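Local coordinates for protein aminoglycoside N(3)-acetyltransferase, AAC(3)-IVa (Escherichia coli, PDB 6MN5) that acetylates the 3-amino group of 2-deoxystreptamine antibiotics with acetyl-CoA, probably conferring resistance to gentamicin, kanamycin, tobramycin, neomycin and apramycin, at residues Asn190-Glu195 with Ile242-Pro247; His104-Ala109 with Leu123-His128; Gly26-Val31 with His138-Gln143. The protein carries 1 engineered substitution. One frame throughout, in Å; residues are numbered along the deposited sequence.

Contact 1 of 3, residues Asn190-Glu195 with Ile242-Pro247; sequences NDHCCE and IFLHPP. With ZN (zinc ion), chain H; LLL ((2R,3R,4R,5R)-2-((1S,2S,3R,4S,6R)-4,6-diamino-3-((2R,3R,6S)-3-amino-6-(aminomethyl)-tetrahydro-2H-pyran-2-yloxy)-2-hydr oxycyclohexyloxy)-5-methyl-4-(methylamino)-tetrahydro-2H-pyran-3,5-diol), chain G.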
loop_
_atom_site.group_PDB
_atom_site.type_symbol
_atom_site.label_atom_id
_atom_site.label_comp_id
_atom_site.label_asym_id
_atom_site.label_seq_id
_atom_site.Cartn_x
_atom_site.Cartn_y
_atom_site.Cartn_z
ATOM N N ASN A 190 9.904 10.951 -4.486
ATOM C CA ASN A 190 10.221 10.207 -5.706
ATOM C C ASN A 190 8.920 9.816 -6.409
ATOM O O ASN A 190 8.527 8.650 -6.476
ATOM C CB ASN A 190 11.063 8.985 -5.369
ATOM C CG ASN A 190 10.460 8.163 -4.246
ATOM O OD1 ASN A 190 10.663 8.458 -3.069
ATOM N ND2 ASN A 190 9.700 7.135 -4.606
ATOM N N ASP A 191 8.246 10.829 -6.944
ATOM C CA ASP A 191 6.905 10.660 -7.481
ATOM C C ASP A 191 6.886 10.831 -8.994
ATOM O O ASP A 191 7.551 11.717 -9.543
ATOM C CB ASP A 191 5.928 11.648 -6.841
ATOM C CG ASP A 191 4.496 11.383 -7.252
ATOM O OD1 ASP A 191 3.841 12.305 -7.784
ATOM O OD2 ASP A 191 4.041 10.236 -7.069
ATOM N N HIS A 192 6.110 9.974 -9.656
ATOM C CA HIS A 192 5.843 10.077 -11.084
ATOM C C HIS A 192 4.430 9.575 -11.355
ATOM O O HIS A 192 3.565 9.656 -10.477
ATOM C CB HIS A 192 6.880 9.289 -11.887
ATOM C CG HIS A 192 7.242 7.974 -11.273
ATOM N ND1 HIS A 192 6.499 6.831 -11.472
ATOM C CD2 HIS A 192 8.262 7.622 -10.454
ATOM C CE1 HIS A 192 7.049 5.830 -10.806
ATOM N NE2 HIS A 192 8.120 6.284 -10.181
ATOM N N CYS A 193 4.184 9.045 -12.554
ATOM C CA CYS A 193 2.844 8.589 -12.909
ATOM C C CYS A 193 2.534 7.188 -12.393
ATOM O O CYS A 193 1.361 6.802 -12.361
ATOM C CB CYS A 193 2.660 8.628 -14.426
ATOM S SG CYS A 193 3.451 7.260 -15.289
ATOM N N CYS A 194 3.552 6.419 -12.005
ATOM C CA CYS A 194 3.446 5.077 -11.435
ATOM C C CYS A 194 2.931 4.036 -12.422
ATOM O O CYS A 194 2.746 2.878 -12.026
ATOM C CB CYS A 194 2.551 5.033 -10.185
ATOM S SG CYS A 194 3.079 6.088 -8.817
ATOM N N GLU A 195 2.695 4.398 -13.687
ATOM C CA GLU A 195 2.177 3.426 -14.648
ATOM C C GLU A 195 3.160 2.286 -14.878
ATOM O O GLU A 195 2.760 1.119 -14.965
ATOM C CB GLU A 195 1.849 4.115 -15.972
ATOM C CG GLU A 195 0.498 4.804 -15.999
ATOM C CD GLU A 195 0.188 5.419 -17.347
ATOM O OE1 GLU A 195 0.782 4.976 -18.353
ATOM O OE2 GLU A 195 -0.646 6.348 -17.401
ATOM N N ILE A 242 14.063 3.218 -14.656
ATOM C CA ILE A 242 13.259 2.191 -15.308
ATOM C C ILE A 242 11.768 2.475 -15.150
ATOM O O ILE A 242 10.963 2.080 -16.002
ATOM C CB ILE A 242 13.643 0.804 -14.754
ATOM C CG1 ILE A 242 12.969 -0.322 -15.544
ATOM C CG2 ILE A 242 13.330 0.704 -13.266
ATOM C CD1 ILE A 242 13.065 -0.157 -17.046
ATOM N N PHE A 243 11.371 3.169 -14.084
ATOM C CA PHE A 243 9.960 3.423 -13.820
ATOM C C PHE A 243 9.438 4.687 -14.491
ATOM O O PHE A 243 8.224 4.912 -14.489
ATOM C CB PHE A 243 9.711 3.509 -12.309
ATOM C CG PHE A 243 9.766 2.178 -11.609
ATOM C CD1 PHE A 243 9.270 1.037 -12.220
ATOM C CD2 PHE A 243 10.320 2.067 -10.343
ATOM C CE1 PHE A 243 9.323 -0.191 -11.582
ATOM C CE2 PHE A 243 10.375 0.842 -9.698
ATOM C CZ PHE A 243 9.876 -0.287 -10.319
ATOM N N LEU A 244 10.313 5.509 -15.066
ATOM C CA LEU A 244 9.893 6.746 -15.706
ATOM C C LEU A 244 9.663 6.526 -17.194
ATOM O O LEU A 244 10.436 5.829 -17.859
ATOM C CB LEU A 244 10.930 7.851 -15.505
ATOM C CG LEU A 244 11.543 8.018 -14.117
ATOM C CD1 LEU A 244 12.561 9.148 -14.145
ATOM C CD2 LEU A 244 10.466 8.281 -13.076
ATOM N N HIS A 245 8.594 7.128 -17.709
ATOM C CA HIS A 245 8.326 7.073 -19.133
ATOM C C HIS A 245 9.474 7.716 -19.910
ATOM O O HIS A 245 10.137 8.632 -19.412
ATOM C CB HIS A 245 7.014 7.786 -19.456
ATOM C CG HIS A 245 5.803 6.919 -19.312
ATOM N ND1 HIS A 245 4.980 6.968 -18.210
ATOM C CD2 HIS A 245 5.280 5.976 -20.131
ATOM C CE1 HIS A 245 4.001 6.093 -18.354
ATOM N NE2 HIS A 245 4.160 5.478 -19.512
ATOM N N PRO A 246 9.743 7.252 -21.123
ATOM C CA PRO A 246 10.699 7.948 -21.983
ATOM C C PRO A 246 10.165 9.316 -22.365
ATOM O O PRO A 246 8.945 9.536 -22.356
ATOM C CB PRO A 246 10.813 7.026 -23.207
ATOM C CG PRO A 246 9.553 6.227 -23.201
ATOM C CD PRO A 246 9.204 6.037 -21.758
ATOM N N PRO A 247 11.046 10.269 -22.686
ATOM C CA PRO A 247 10.562 11.600 -23.092
ATOM C C PRO A 247 9.627 11.569 -24.288
ATOM O O PRO A 247 8.775 12.459 -24.419
ATOM C CB PRO A 247 11.859 12.358 -23.408
ATOM C CG PRO A 247 12.902 11.671 -22.593
ATOM C CD PRO A 247 12.513 10.221 -22.572
HETATM ZN ZN ZN H . 4.701 8.535 -16.794
HETATM C C11 LLL G . -0.247 10.081 -9.779
HETATM O O11 LLL G . -0.662 10.269 -8.419
HETATM C C21 LLL G . -0.938 11.103 -10.666
HETATM N N21 LLL G . -0.552 12.472 -10.292
HETATM C C31 LLL G . -2.443 10.918 -10.577
HETATM C C41 LLL G . -2.798 9.476 -10.901
HETATM C C51 LLL G . -2.003 8.544 -10.001
HETATM O O51 LLL G . -0.600 8.758 -10.209
HETATM C C61 LLL G . -2.354 7.092 -10.332
HETATM N N61 LLL G . -1.421 6.163 -9.679
HETATM C C12 LLL G . 1.579 9.198 -5.006
HETATM N N12 LLL G . 2.682 8.975 -4.061
HETATM C C22 LLL G . 1.787 8.403 -6.284
HETATM C C32 LLL G . 0.597 8.603 -7.207
HETATM N N32 LLL G . 0.733 7.794 -8.427
HETATM C C42 LLL G . 0.460 10.080 -7.545
HETATM C C52 LLL G . 0.250 10.875 -6.267
HETATM O O52 LLL G . 0.122 12.268 -6.585
HETATM C C62 LLL G . 1.440 10.673 -5.342
HETATM O O62 LLL G . 1.240 11.422 -4.134
HETATM C C13 LLL G . 1.578 12.801 -4.363
HETATM C C23 LLL G . 1.971 13.476 -3.047
HETATM O O23 LLL G . 2.590 12.529 -2.157
HETATM C C33 LLL G . 0.736 14.068 -2.388
HETATM N N33 LLL G . 1.043 14.562 -1.038
HETATM C C43 LLL G . 0.182 15.181 -3.264
HETATM O O43 LLL G . 0.783 16.429 -2.889
HETATM C C53 LLL G . 0.498 14.884 -4.721
HETATM O O53 LLL G . 0.436 13.465 -4.940
HETATM C C83 LLL G . -1.334 15.270 -3.079
HETATM C C93 LLL G . 0.029 14.070 -0.094
HETATM O O HOH W 1 2.462 3.020 -19.699
#
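His192, Cys193 and Glu195 meet Phe243, Leu244 and His245 at a zinc site of three cysteines and one histidine, where two loops are joined through the metal with no direct hydrogen bond between them. Asp191 comes first and turns its side chain the other way, toward the bound gentamicin, with Arg172 as its salt-bridge partner. His192 points toward the second loop. Its CG sits between the backbone N and the carbonyl carbon (chi1 41°), which lays the ring against that loop: His192 CE1 is 3.8 Å from Phe243 CB, Phe243 O lies over one face, and Leu244 CD2 approaches His192 CD2 obliquely at 3.5 Å. Both ring nitrogens are engaged, His192 NE2 with Glu161 and His192 ND1 with Cys194 N at 3.0 Å, the donor tilted 22° from the ring plane. Cys193 SG binds the zinc ion at 2.3 Å and His245 ND1 at 2.1 Å; Cys251 and Cys254 complete the site. The Cys193 sulfur lies in the plane of the His245 ring, at its edge, and also accepts the Glu195 N-H. The Glu195 carboxylate stands perpendicular to that ring, and one water bridges them, 2.9 Å from Glu195 OE1 and 3.0 Å from His245 NE2.

Contact 2 of 3, residues His104-Ala109 with Leu123-His128; sequences HPFAFA and LPLPPH. With EDO (1,2-ethanediol), chain U.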
loop_
_atom_site.group_PDB
_atom_site.type_symbol
_atom_site.label_atom_id
_atom_site.label_comp_id
_atom_site.label_asym_id
_atom_site.label_seq_id
_atom_site.Cartn_x
_atom_site.Cartn_y
_atom_site.Cartn_z
ATOM N N HIS A 104 0.270 10.945 11.383
ATOM C CA HIS A 104 0.863 11.873 10.428
ATOM C C HIS A 104 0.121 11.723 9.099
ATOM O O HIS A 104 -0.536 10.701 8.871
ATOM C CB HIS A 104 2.374 11.624 10.258
ATOM C CG HIS A 104 2.732 10.197 9.980
ATOM N ND1 HIS A 104 2.467 9.584 8.774
ATOM C CD2 HIS A 104 3.351 9.269 10.747
ATOM C CE1 HIS A 104 2.900 8.336 8.815
ATOM N NE2 HIS A 104 3.440 8.119 10.002
ATOM N N PRO A 105 0.193 12.733 8.226
ATOM C CA PRO A 105 -0.617 12.695 6.994
ATOM C C PRO A 105 -0.316 11.525 6.067
ATOM O O PRO A 105 -1.127 11.248 5.175
ATOM C CB PRO A 105 -0.297 14.038 6.319
ATOM C CG PRO A 105 0.936 14.552 7.008
ATOM C CD PRO A 105 0.852 14.038 8.405
ATOM N N PHE A 106 0.804 10.834 6.234
ATOM C CA PHE A 106 1.120 9.660 5.415
ATOM C C PHE A 106 0.782 8.375 6.156
ATOM O O PHE A 106 1.572 7.433 6.221
ATOM C CB PHE A 106 2.587 9.687 5.001
ATOM C CG PHE A 106 3.058 11.032 4.536
ATOM C CD1 PHE A 106 2.372 11.712 3.544
ATOM C CD2 PHE A 106 4.176 11.626 5.098
ATOM C CE1 PHE A 106 2.795 12.956 3.116
ATOM C CE2 PHE A 106 4.604 12.869 4.674
ATOM C CZ PHE A 106 3.913 13.534 3.681
ATOM N N ALA A 107 -0.425 8.322 6.706
ATOM C CA ALA A 107 -0.767 7.296 7.674
ATOM C C ALA A 107 -1.002 5.934 7.032
ATOM O O ALA A 107 -1.469 5.821 5.894
ATOM C CB ALA A 107 -2.011 7.699 8.459
ATOM N N PHE A 108 -0.656 4.895 7.784
ATOM C CA PHE A 108 -1.157 3.545 7.588
ATOM C C PHE A 108 -2.003 3.160 8.796
ATOM O O PHE A 108 -1.996 3.836 9.827
ATOM C CB PHE A 108 -0.013 2.541 7.403
ATOM C CG PHE A 108 0.566 2.516 6.011
ATOM C CD1 PHE A 108 1.149 3.649 5.464
ATOM C CD2 PHE A 108 0.544 1.353 5.258
ATOM C CE1 PHE A 108 1.688 3.624 4.191
ATOM C CE2 PHE A 108 1.082 1.322 3.983
ATOM C CZ PHE A 108 1.654 2.460 3.449
ATOM N N ALA A 109 -2.740 2.063 8.663
ATOM C CA ALA A 109 -3.523 1.527 9.765
ATOM C C ALA A 109 -3.201 0.051 9.934
ATOM O O ALA A 109 -2.875 -0.640 8.965
ATOM C CB ALA A 109 -5.027 1.726 9.542
ATOM N N LEU A 123 6.169 11.492 11.690
ATOM C CA LEU A 123 6.126 11.973 10.312
ATOM C C LEU A 123 7.364 11.564 9.519
ATOM O O LEU A 123 8.457 12.097 9.752
ATOM C CB LEU A 123 5.978 13.498 10.298
ATOM C CG LEU A 123 5.938 14.193 8.936
ATOM C CD1 LEU A 123 4.618 13.929 8.229
ATOM C CD2 LEU A 123 6.176 15.685 9.093
ATOM N N PRO A 124 7.235 10.628 8.577
ATOM C CA PRO A 124 8.390 10.222 7.769
ATOM C C PRO A 124 8.608 11.132 6.570
ATOM O O PRO A 124 7.669 11.557 5.896
ATOM C CB PRO A 124 8.003 8.807 7.320
ATOM C CG PRO A 124 6.513 8.853 7.223
ATOM C CD PRO A 124 6.032 9.835 8.267
ATOM N N LEU A 125 9.876 11.429 6.311
ATOM C CA LEU A 125 10.282 12.247 5.167
ATOM C C LEU A 125 11.392 11.524 4.418
ATOM O O LEU A 125 12.498 11.358 4.972
ATOM C CB LEU A 125 10.754 13.630 5.610
ATOM C CG LEU A 125 9.745 14.588 6.241
ATOM C CD1 LEU A 125 8.485 14.686 5.395
ATOM C CD2 LEU A 125 9.420 14.162 7.661
ATOM N N PRO A 126 11.160 11.073 3.174
ATOM C CA PRO A 126 9.908 11.117 2.410
ATOM C C PRO A 126 8.863 10.167 2.999
ATOM O O PRO A 126 9.212 9.405 3.899
ATOM C CB PRO A 126 10.342 10.673 1.001
ATOM C CG PRO A 126 11.820 10.864 0.968
ATOM C CD PRO A 126 12.267 10.552 2.356
ATOM N N PRO A 127 7.613 10.225 2.518
ATOM C CA PRO A 127 6.561 9.382 3.118
ATOM C C PRO A 127 6.919 7.909 3.232
ATOM O O PRO A 127 6.576 7.277 4.237
ATOM C CB PRO A 127 5.373 9.600 2.173
ATOM C CG PRO A 127 5.574 10.973 1.651
ATOM C CD PRO A 127 7.061 11.150 1.511
ATOM N N HIS A 128 7.606 7.344 2.239
ATOM C CA HIS A 128 7.897 5.916 2.199
ATOM C C HIS A 128 9.361 5.617 2.504
ATOM O O HIS A 128 9.934 4.665 1.970
ATOM C CB HIS A 128 7.496 5.335 0.845
ATOM C CG HIS A 128 6.105 5.696 0.426
ATOM N ND1 HIS A 128 5.036 5.658 1.295
ATOM C CD2 HIS A 128 5.610 6.113 -0.763
ATOM C CE1 HIS A 128 3.941 6.035 0.659
ATOM N NE2 HIS A 128 4.261 6.312 -0.592
HETATM C C1 EDO U . 12.580 10.478 10.011
HETATM O O1 EDO U . 11.991 11.767 9.805
HETATM C C2 EDO U . 11.848 9.433 9.175
HETATM O O2 EDO U . 12.030 9.706 7.780
HETATM O O HOH W 2 4.232 6.579 5.195
#
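His104 and Leu123 face each other with their CA atoms 5.3 Å apart, and the two segments run side by side from there to Phe106 and Pro127 before they part. No direct hydrogen bond joins their backbones. Instead a single water donates to both Phe106 O and Pro127 O, tying the two segments together just ahead of strand 108-111. The segment 123-128 has no regular secondary structure; three of its six residues are proline, and the peptide bond before Pro126 is cis.

Two of these prolines make CH-pi contacts with aromatic rings. Pro124 CD stands 3.4 Å from the centroid of the His104 ring, only 6° off its normal, while Pro127 CG stands 3.5 Å from the centroid of the Phe106 ring and is again almost centred over the face. The contact thus fastens a proline-rich loop between helices 116-119 and 133-139 to the residues leading into a strand of the central mixed sheet. Strand 181-189 backs the loop, with Tyr187 against both Leu125 and Pro127; Tyr187 belongs to the gentamicin pocket, so the loop lies behind one wall of it.

Leu123 packs beside these ring contacts. Its CG is anti to the backbone N (chi1 179°), which carries CD1 in to touch Phe106 CE2 at 3.7 Å and Pro105 CD at 3.8 Å. Leu125 CD1 reaches the edge of the Phe106 ring, near its plane, 4.3 Å from Phe106 CE2. Within the first segment, His104 ND1 accepts a weak bond from Phe106 N, in the plane of the imidazole.

Contact 3 of 3, residues Gly26-Val31 with His138-Gln143; sequences GGVLLV and HELDGQ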
loop_
_atom_site.group_PDB
_atom_site.type_symbol
_atom_site.label_atom_id
_atom_site.label_comp_id
_atom_site.label_asym_id
_atom_site.label_seq_id
_atom_site.Cartn_x
_atom_site.Cartn_y
_atom_site.Cartn_z
ATOM N N GLY A 26 -0.919 -15.775 11.156
ATOM C CA GLY A 26 0.031 -15.212 12.091
ATOM C C GLY A 26 1.051 -14.271 11.494
ATOM O O GLY A 26 1.983 -13.868 12.198
ATOM N N GLY A 27 0.911 -13.908 10.219
ATOM C CA GLY A 27 1.848 -13.024 9.566
ATOM C C GLY A 27 1.323 -11.600 9.457
ATOM O O GLY A 27 0.210 -11.272 9.860
ATOM N N VAL A 28 2.171 -10.743 8.901
ATOM C CA VAL A 28 1.833 -9.352 8.633
ATOM C C VAL A 28 1.395 -9.248 7.181
ATOM O O VAL A 28 2.097 -9.719 6.277
ATOM C CB VAL A 28 3.023 -8.421 8.927
ATOM C CG1 VAL A 28 2.847 -7.083 8.227
ATOM C CG2 VAL A 28 3.174 -8.218 10.421
ATOM N N LEU A 29 0.234 -8.639 6.953
ATOM C CA LEU A 29 -0.381 -8.603 5.631
ATOM C C LEU A 29 -0.774 -7.169 5.301
ATOM O O LEU A 29 -1.675 -6.607 5.933
ATOM C CB LEU A 29 -1.596 -9.528 5.576
ATOM C CG LEU A 29 -2.273 -9.651 4.216
ATOM C CD1 LEU A 29 -1.385 -10.435 3.246
ATOM C CD2 LEU A 29 -3.636 -10.303 4.386
ATOM N N LEU A 30 -0.099 -6.582 4.316
ATOM C CA LEU A 30 -0.415 -5.249 3.819
ATOM C C LEU A 30 -1.339 -5.392 2.615
ATOM O O LEU A 30 -0.985 -6.054 1.634
ATOM C CB LEU A 30 0.860 -4.494 3.443
ATOM C CG LEU A 30 0.716 -3.169 2.692
ATOM C CD1 LEU A 30 -0.104 -2.172 3.504
ATOM C CD2 LEU A 30 2.097 -2.607 2.373
ATOM N N VAL A 31 -2.513 -4.772 2.686
ATOM C CA VAL A 31 -3.562 -4.972 1.692
ATOM C C VAL A 31 -3.895 -3.643 1.027
ATOM O O VAL A 31 -4.287 -2.683 1.702
ATOM C CB VAL A 31 -4.816 -5.595 2.319
ATOM C CG1 VAL A 31 -5.876 -5.830 1.254
ATOM C CG2 VAL A 31 -4.456 -6.891 3.015
ATOM N N HIS A 138 8.199 -4.273 5.545
ATOM C CA HIS A 138 9.354 -4.930 4.943
ATOM C C HIS A 138 10.278 -5.491 6.015
ATOM O O HIS A 138 10.767 -6.619 5.898
ATOM C CB HIS A 138 10.101 -3.946 4.042
ATOM C CG HIS A 138 11.377 -4.487 3.475
ATOM N ND1 HIS A 138 12.600 -4.299 4.084
ATOM C CD2 HIS A 138 11.622 -5.199 2.349
ATOM C CE1 HIS A 138 13.542 -4.877 3.360
ATOM N NE2 HIS A 138 12.975 -5.429 2.302
ATOM N N GLU A 139 10.511 -4.720 7.078
ATOM C CA GLU A 139 11.376 -5.183 8.156
ATOM C C GLU A 139 10.778 -6.386 8.873
ATOM O O GLU A 139 11.513 -7.282 9.306
ATOM C CB GLU A 139 11.631 -4.037 9.136
ATOM C CG GLU A 139 12.361 -4.421 10.405
ATOM C CD GLU A 139 12.468 -3.260 11.373
ATOM O OE1 GLU A 139 12.789 -3.495 12.557
ATOM O OE2 GLU A 139 12.223 -2.112 10.947
ATOM N N LEU A 140 9.454 -6.435 8.996
ATOM C CA LEU A 140 8.776 -7.547 9.643
ATOM C C LEU A 140 8.485 -8.698 8.687
ATOM O O LEU A 140 7.750 -9.619 9.058
ATOM C CB LEU A 140 7.478 -7.063 10.292
ATOM C CG LEU A 140 7.634 -6.056 11.432
ATOM C CD1 LEU A 140 6.328 -5.901 12.195
ATOM C CD2 LEU A 140 8.756 -6.477 12.363
ATOM N N ASP A 141 9.031 -8.658 7.467
ATOM C CA ASP A 141 8.966 -9.780 6.527
ATOM C C ASP A 141 7.525 -10.158 6.186
ATOM O O ASP A 141 7.179 -11.336 6.086
ATOM C CB ASP A 141 9.725 -10.992 7.075
ATOM C CG ASP A 141 10.293 -11.869 5.980
ATOM O OD1 ASP A 141 9.859 -11.730 4.815
ATOM O OD2 ASP A 141 11.177 -12.698 6.285
ATOM N N GLY A 142 6.677 -9.150 6.000
ATOM C CA GLY A 142 5.271 -9.382 5.751
ATOM C C GLY A 142 4.960 -9.673 4.294
ATOM O O GLY A 142 5.825 -9.679 3.419
ATOM N N GLN A 143 3.678 -9.926 4.041
ATOM C CA GLN A 143 3.171 -10.185 2.704
ATOM C C GLN A 143 2.354 -8.994 2.224
ATOM O O GLN A 143 1.677 -8.325 3.010
ATOM C CB GLN A 143 2.309 -11.451 2.671
ATOM C CG GLN A 143 3.054 -12.742 2.964
ATOM C CD GLN A 143 2.136 -13.956 2.943
ATOM O OE1 GLN A 143 2.426 -14.956 2.287
ATOM N NE2 GLN A 143 1.026 -13.871 3.665
HETATM O O HOH W 3 5.167 -11.906 8.407
#
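Val28 and Leu30 bracket Gln143 with two backbone hydrogen bonds, the start of a parallel pairing between strands 28-33 and 143-147, neighbours in the central mixed sheet. Gln143 N gives its hydrogen to Val28 O at 2.7 Å, and Leu30 N gives its own to Gln143 O at 2.8 Å. Leu29, between the two bonded residues, pairs with Gln143 in register. Its CA adds a CA-H...O contact of 3.3 Å to Gln143 O, which therefore receives two hydrogens from the neighbouring strand.

Just before the bridge the link is made by water. One molecule accepts from Val28 N and donates to Asp141 O, its oxygen 3.1 Å from that carbonyl oxygen, extending the polar contact back into the turn. That turn is a Schellman motif closing helix 133-139, with Asp141 at positive phi as its C' residue, Gly142 N bonded to Val137 O and Asp141 N to His138 O. The Asp141 carboxylate forms a salt bridge with Arg224.

Apolar packing flanks these bonds. Val28 points toward the turn, and its CB lies 4.0 Å from the CA of Gly142, whose lack of a side chain allows this close approach. Val28 CG2 also meets Leu140 CD1 at 4.3 Å, and Ile118 of helix 116-119 packs on both residues. On the sheet face shared by Leu29 and Gln143, Leu29 swings CG away from its own N (chi1 -176°), bringing CD1 over to Gln143 CB, 3.9 Å away.

Since the direct polar bonds are all between main-chain atoms, the peptide groups hold the strands together whatever the side chains are, while the fit of Val28 against Gly142 and Leu140 probably helps to fix which residues pair.

Overall arrangement
Contact 1 holds two of the four zinc ligands together with gentamicin-pocket residues. Contact 2 lies on another side of the antibiotic: the centres of the two contacts are 21 Å apart and their nearest atoms about 5 Å, without touching, and the Phe106 side chain comes within about 4 Å of gentamicin. Contact 3 is deeper in the sheet and more remote, centred 27 Å from contact 1 on the opposite side of the chain's centre, with the Leu30 side chain about 13 Å from the antibiotic. Contacts 2 and 3 do touch, through Phe108 CE2 and Leu30 CD1 at 3.7 Å, and both reach the central sheet. Along the sequence, contact 2 falls between the two halves of contact 3, and contact 1 follows both.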